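HEPN domain-containing protein (PDB 1WOL) is of unknown function but adopts the helical HEPN fold, a domain that in relatives probably contributes to nucleotide or nucleic acid binding. Local coordinates at residues Q35-L46 with G55-T63. Sequence-based numbering, arbitrary orientation.
Sequences QQCAEKAVKGLL and GHSISHLLT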
ATOM      1  N   GLN A  35       2.057   1.998  -0.939  1.00 12.31           N
ATOM      2  CA  GLN A  35       1.628   1.601   0.364  1.00 15.80           C
ATOM      3  C   GLN A  35       0.359   2.296   0.780  1.00 15.18           C
ATOM      4  O   GLN A  35      -0.519   1.624   1.292  1.00 15.96           O
ATOM      5  CB  GLN A  35       2.722   1.860   1.390  1.00 19.26           C
ATOM      6  CG  GLN A  35       2.118   1.431   2.726  1.00 23.23           C
ATOM      7  CD  GLN A  35       2.436   2.133   3.881  1.00 36.22           C
ATOM      8  OE1 GLN A  35       3.596   2.223   4.139  1.00 38.28           O
ATOM      9  NE2 GLN A  35       1.370   2.534   4.771  1.00 36.26           N
ATOM     10  N   GLN A  36       0.171   3.584   0.408  1.00 13.78           N
ATOM     11  CA  GLN A  36      -1.071   4.265   0.688  1.00 15.65           C
ATOM     12  C   GLN A  36      -2.218   3.622  -0.001  1.00 14.63           C
ATOM     13  O   GLN A  36      -3.296   3.489   0.598  1.00 16.21           O
ATOM     14  CB  GLN A  36      -1.018   5.732   0.284  1.00 14.92           C
ATOM     15  CG  GLN A  36       0.004   6.489   1.130  1.00 17.71           C
ATOM     16  CD  GLN A  36      -0.624   6.771   2.510  1.00 21.33           C
ATOM     17  OE1 GLN A  36       0.054   6.510   3.541  1.00 29.03           O
ATOM     18  NE2 GLN A  36      -1.845   7.204   2.541  1.00 22.66           N
ATOM     19  N   CYS A  37      -2.056   3.212  -1.303  1.00 13.96           N
ATOM     20  CA  CYS A  37      -3.061   2.523  -2.023  1.00 12.96           C
ATOM     21  C   CYS A  37      -3.534   1.263  -1.251  1.00 13.81           C
ATOM     22  O   CYS A  37      -4.754   1.107  -1.084  1.00 15.78           O
ATOM     23  CB  CYS A  37      -2.489   2.177  -3.429  1.00 11.78           C
ATOM     24  SG  CYS A  37      -3.670   1.031  -4.329  1.00 14.69           S
ATOM     25  N   ALA A  38      -2.579   0.435  -0.884  1.00 13.82           N
ATOM     26  CA  ALA A  38      -2.948  -0.843  -0.224  1.00 14.97           C
ATOM     27  C   ALA A  38      -3.640  -0.585   1.092  1.00 17.69           C
ATOM     28  O   ALA A  38      -4.663  -1.244   1.389  1.00 18.56           O
ATOM     29  CB  ALA A  38      -1.660  -1.690  -0.078  1.00 16.40           C
ATOM     30  N   GLU A  39      -3.042   0.358   1.870  1.00 16.95           N
ATOM     31  CA  GLU A  39      -3.652   0.667   3.204  1.00 18.94           C
ATOM     32  C   GLU A  39      -5.104   1.170   3.023  1.00 19.17           C
ATOM     33  O   GLU A  39      -6.009   0.713   3.744  1.00 19.84           O
ATOM     34  CB  GLU A  39      -2.780   1.742   3.945  1.00 20.46           C
ATOM     35  CG  GLU A  39      -3.400   1.928   5.414  1.00 26.37           C
ATOM     36  CD  GLU A  39      -2.894   3.146   6.139  1.00 35.54           C
ATOM     37  OE1 GLU A  39      -1.812   3.707   5.795  1.00 38.63           O
ATOM     38  OE2 GLU A  39      -3.620   3.523   7.110  1.00 38.91           O
ATOM     39  N   LYS A  40      -5.413   2.078   2.119  1.00 16.50           N
ATOM     40  CA  LYS A  40      -6.753   2.557   1.918  1.00 16.33           C
ATOM     41  C   LYS A  40      -7.691   1.450   1.456  1.00 18.89           C
ATOM     42  O   LYS A  40      -8.847   1.358   1.905  1.00 19.42           O
ATOM     43  CB  LYS A  40      -6.764   3.761   0.996  1.00 18.28           C
ATOM     44  CG  LYS A  40      -6.276   5.177   1.598  1.00 18.43           C
ATOM     45  CD  LYS A  40      -5.401   5.318   2.814  1.00 23.51           C
ATOM     46  CE  LYS A  40      -5.237   6.765   3.179  1.00 24.46           C
ATOM     47  NZ  LYS A  40      -4.498   6.711   4.405  1.00 28.46           N
ATOM     48  N   ALA A  41      -7.249   0.623   0.528  1.00 16.14           N
ATOM     49  CA  ALA A  41      -8.084  -0.517   0.077  1.00 15.71           C
ATOM     50  C   ALA A  41      -8.423  -1.462   1.215  1.00 15.76           C
ATOM     51  O   ALA A  41      -9.586  -1.796   1.270  1.00 17.88           O
ATOM     52  CB  ALA A  41      -7.253  -1.273  -0.984  1.00 15.29           C
ATOM     53  N   VAL A  42      -7.459  -1.805   2.042  1.00 17.50           N
ATOM     54  CA  VAL A  42      -7.711  -2.760   3.165  1.00 17.82           C
ATOM     55  C   VAL A  42      -8.593  -2.048   4.157  1.00 19.01           C
ATOM     56  O   VAL A  42      -9.535  -2.693   4.629  1.00 20.67           O
ATOM     57  CB  VAL A  42      -6.429  -3.248   3.708  1.00 20.23           C
ATOM     58  CG1 VAL A  42      -6.674  -4.054   4.979  1.00 25.06           C
ATOM     59  CG2 VAL A  42      -5.813  -4.185   2.634  1.00 21.01           C
ATOM     60  N   LYS A  43      -8.446  -0.725   4.341  1.00 17.88           N
ATOM     61  CA  LYS A  43      -9.444  -0.133   5.310  1.00 18.74           C
ATOM     62  C   LYS A  43     -10.864  -0.091   4.729  1.00 18.53           C
ATOM     63  O   LYS A  43     -11.922  -0.167   5.530  1.00 21.10           O
ATOM     64  CB  LYS A  43      -8.939   1.324   5.681  1.00 20.05           C
ATOM     65  CG  LYS A  43      -7.949   1.204   6.785  1.00 26.03           C
ATOM     66  CD  LYS A  43      -7.212   2.424   7.192  1.00 33.31           C
ATOM     67  CE  LYS A  43      -6.460   2.214   8.511  1.00 36.44           C
ATOM     68  NZ  LYS A  43      -5.377   3.319   8.607  1.00 38.25           N
ATOM     69  N   GLY A  44     -10.977   0.019   3.430  1.00 17.04           N
ATOM     70  CA  GLY A  44     -12.219  -0.039   2.726  1.00 19.03           C
ATOM     71  C   GLY A  44     -12.857  -1.432   2.960  1.00 20.21           C
ATOM     72  O   GLY A  44     -14.042  -1.569   3.173  1.00 22.32           O
ATOM     73  N   LEU A  45     -12.011  -2.448   2.780  1.00 20.75           N
ATOM     74  CA  LEU A  45     -12.538  -3.839   2.995  1.00 21.48           C
ATOM     75  C   LEU A  45     -12.993  -4.029   4.446  1.00 24.49           C
ATOM     76  O   LEU A  45     -14.059  -4.645   4.701  1.00 24.67           O
ATOM     77  CB  LEU A  45     -11.415  -4.843   2.720  1.00 21.91           C
ATOM     78  CG  LEU A  45     -11.772  -6.337   2.969  1.00 22.26           C
ATOM     79  CD1 LEU A  45     -12.789  -6.737   1.993  1.00 23.39           C
ATOM     80  CD2 LEU A  45     -10.447  -7.133   2.935  1.00 20.20           C
ATOM     81  N   LEU A  46     -12.203  -3.569   5.373  1.00 22.54           N
ATOM     82  CA  LEU A  46     -12.560  -3.764   6.856  1.00 25.88           C
ATOM     83  C   LEU A  46     -13.860  -3.064   7.115  1.00 26.97           C
ATOM     84  O   LEU A  46     -14.724  -3.586   7.911  1.00 27.26           O
ATOM     85  CB  LEU A  46     -11.505  -3.191   7.698  1.00 28.26           C
ATOM     86  CG  LEU A  46     -10.484  -4.193   8.204  1.00 34.02           C
ATOM     87  CD1 LEU A  46     -10.219  -5.222   7.144  1.00 34.38           C
ATOM     88  CD2 LEU A  46      -9.270  -3.429   8.759  1.00 34.00           C
ATOM     89  N   GLY A  55      -4.340   0.982  13.179  1.00 58.13           N
ATOM     90  CA  GLY A  55      -2.896   0.982  13.041  1.00 54.26           C
ATOM     91  C   GLY A  55      -2.676   1.263  11.556  1.00 52.00           C
ATOM     92  O   GLY A  55      -3.642   1.440  10.791  1.00 51.23           O
ATOM     93  N   HIS A  56      -1.432   1.367  11.132  1.00 49.73           N
ATOM     94  CA  HIS A  56      -1.188   1.609   9.705  1.00 47.29           C
ATOM     95  C   HIS A  56      -0.421   0.448   9.106  1.00 44.28           C
ATOM     96  O   HIS A  56       0.076   0.513   7.979  1.00 44.39           O
ATOM     97  CB  HIS A  56      -0.398   2.895   9.506  1.00 49.71           C
ATOM     98  CG  HIS A  56      -1.205   4.132   9.758  1.00 51.87           C
ATOM     99  ND1 HIS A  56      -0.977   4.972  10.837  1.00 52.79           N
ATOM    100  CD2 HIS A  56      -2.276   4.633   9.108  1.00 51.33           C
ATOM    101  CE1 HIS A  56      -1.883   5.935  10.832  1.00 52.10           C
ATOM    102  NE2 HIS A  56      -2.684   5.750   9.797  1.00 51.95           N
ATOM    103  N   SER A  57      -0.287  -0.616   9.860  1.00 39.50           N
ATOM    104  CA  SER A  57       0.407  -1.785   9.318  1.00 36.52           C
ATOM    105  C   SER A  57      -0.633  -2.507   8.467  1.00 33.48           C
ATOM    106  O   SER A  57      -1.691  -2.878   8.980  1.00 33.88           O
ATOM    107  CB  SER A  57       0.813  -2.700  10.432  1.00 36.64           C
ATOM    108  OG  SER A  57       1.096  -3.959   9.841  1.00 36.56           O
ATOM    109  N   ILE A  58      -0.383  -2.712   7.151  1.00 30.27           N
ATOM    110  CA  ILE A  58      -1.377  -3.360   6.366  1.00 28.92           C
ATOM    111  C   ILE A  58      -1.514  -4.831   6.796  1.00 28.56           C
ATOM    112  O   ILE A  58      -2.581  -5.394   6.813  1.00 29.07           O
ATOM    113  CB  ILE A  58      -0.977  -3.288   4.901  1.00 27.94           C
ATOM    114  CG1 ILE A  58      -0.941  -1.860   4.477  1.00 28.28           C
ATOM    115  CG2 ILE A  58      -2.001  -4.067   4.051  1.00 25.58           C
ATOM    116  CD1 ILE A  58       0.134  -1.607   3.339  1.00 25.82           C
ATOM    117  N   SER A  59      -0.393  -5.419   7.151  1.00 28.39           N
ATOM    118  CA  SER A  59      -0.379  -6.771   7.599  1.00 31.26           C
ATOM    119  C   SER A  59      -1.184  -7.021   8.897  1.00 32.76           C
ATOM    120  O   SER A  59      -1.778  -8.048   9.077  1.00 31.54           O
ATOM    121  CB  SER A  59       1.053  -7.207   7.843  1.00 31.14           C
ATOM    122  OG  SER A  59       1.052  -8.585   8.138  1.00 38.15           O
ATOM    123  N   HIS A  60      -1.187  -6.054   9.801  1.00 35.31           N
ATOM    124  CA  HIS A  60      -1.901  -6.286  11.052  1.00 36.19           C
ATOM    125  C   HIS A  60      -3.336  -6.079  10.814  1.00 34.52           C
ATOM    126  O   HIS A  60      -4.108  -6.626  11.542  1.00 36.52           O
ATOM    127  CB  HIS A  60      -1.417  -5.334  12.177  1.00 41.72           C
ATOM    128  CG  HIS A  60      -0.002  -5.586  12.632  1.00 46.69           C
ATOM    129  ND1 HIS A  60       0.526  -6.861  12.781  1.00 49.35           N
ATOM    130  CD2 HIS A  60       0.928  -4.734  13.141  1.00 48.91           C
ATOM    131  CE1 HIS A  60       1.711  -6.784  13.372  1.00 50.31           C
ATOM    132  NE2 HIS A  60       1.980  -5.502  13.600  1.00 50.98           N
ATOM    133  N   LEU A  61      -3.714  -5.343   9.756  1.00 30.99           N
ATOM    134  CA  LEU A  61      -5.103  -5.107   9.447  1.00 30.98           C
ATOM    135  C   LEU A  61      -5.799  -6.330   8.837  1.00 31.56           C
ATOM    136  O   LEU A  61      -6.990  -6.490   8.913  1.00 32.15           O
ATOM    137  CB  LEU A  61      -5.265  -3.924   8.470  1.00 31.80           C
ATOM    138  CG  LEU A  61      -5.005  -2.460   8.860  1.00 34.74           C
ATOM    139  CD1 LEU A  61      -5.145  -1.554   7.615  1.00 35.30           C
ATOM    140  CD2 LEU A  61      -6.051  -2.073   9.908  1.00 34.58           C
ATOM    141  N   LEU A  62      -5.037  -7.185   8.188  1.00 31.59           N
ATOM    142  CA  LEU A  62      -5.621  -8.367   7.592  1.00 32.52           C
ATOM    143  C   LEU A  62      -5.813  -9.511   8.597  1.00 33.74           C
ATOM    144  O   LEU A  62      -5.031  -9.610   9.576  1.00 35.79           O
ATOM    145  CB  LEU A  62      -4.669  -8.873   6.516  1.00 31.60           C
ATOM    146  CG  LEU A  62      -4.305  -7.786   5.511  1.00 31.45           C
ATOM    147  CD1 LEU A  62      -3.141  -8.312   4.726  1.00 31.90           C
ATOM    148  CD2 LEU A  62      -5.465  -7.560   4.595  1.00 28.85           C
ATOM    149  N   THR A  63      -6.753 -10.369   8.244  1.00 34.28           N
ATOM    150  CA  THR A  63      -7.075 -11.578   9.000  1.00 36.11           C
ATOM    151  C   THR A  63      -7.060 -12.791   8.026  1.00 33.51           C
ATOM    152  O   THR A  63      -7.903 -12.914   7.190  1.00 32.75           O
ATOM    153  CB  THR A  63      -8.442 -11.447   9.601  1.00 36.24           C
ATOM    154  OG1 THR A  63      -8.475 -10.294  10.473  1.00 37.92           O
ATOM    155  CG2 THR A  63      -8.773 -12.735  10.407  1.00 38.19           C
TER
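The carboxylate of E39 comes to the edge of the H56 imidazole, close to the ring plane, with the two planes turned 68° from each other. This fit is doubtful in detail, because the imidazole is probably flipped and the carboxylate stands too close to it. K43 approaches the same ring obliquely, its extended chain bringing NZ to a weak hydrogen bond, 3.4 Å, with G55 O and to a salt bridge with E39 that is modelled too short, so its details are uncertain. Deeper in, I58 acts as a knob in a hole formed by Q35, A38, E39 and V42. Its CG1, anti to the carbonyl carbon (chi1 -63°), lies over E39 CA, and CD1 continues to Q35 CG at 3.7 Å and A38 CB at 3.9 Å, while CG2 faces V42 CG2. The short helix 58-61 thereby lies against helix 27-48 of the all-helical HEPN domain, and A73 of helix 67-77 touches both I58 and L62. S57 caps the short helix, its OG accepting from H60 N at 3.1 Å, and D77 accepts hydrogen bonds from I58 N and S59 N. L62 CD2 lies against both methyls of V42, the side chains crossing at about a right angle, while V42 CG1 also meets L61 CB. Toward the C-terminal end of segment 35-46, the methyls of L61 part, CD1 lying 4.0 Å from K43 CG and CD2 packing 3.7 Å from L46 CD2.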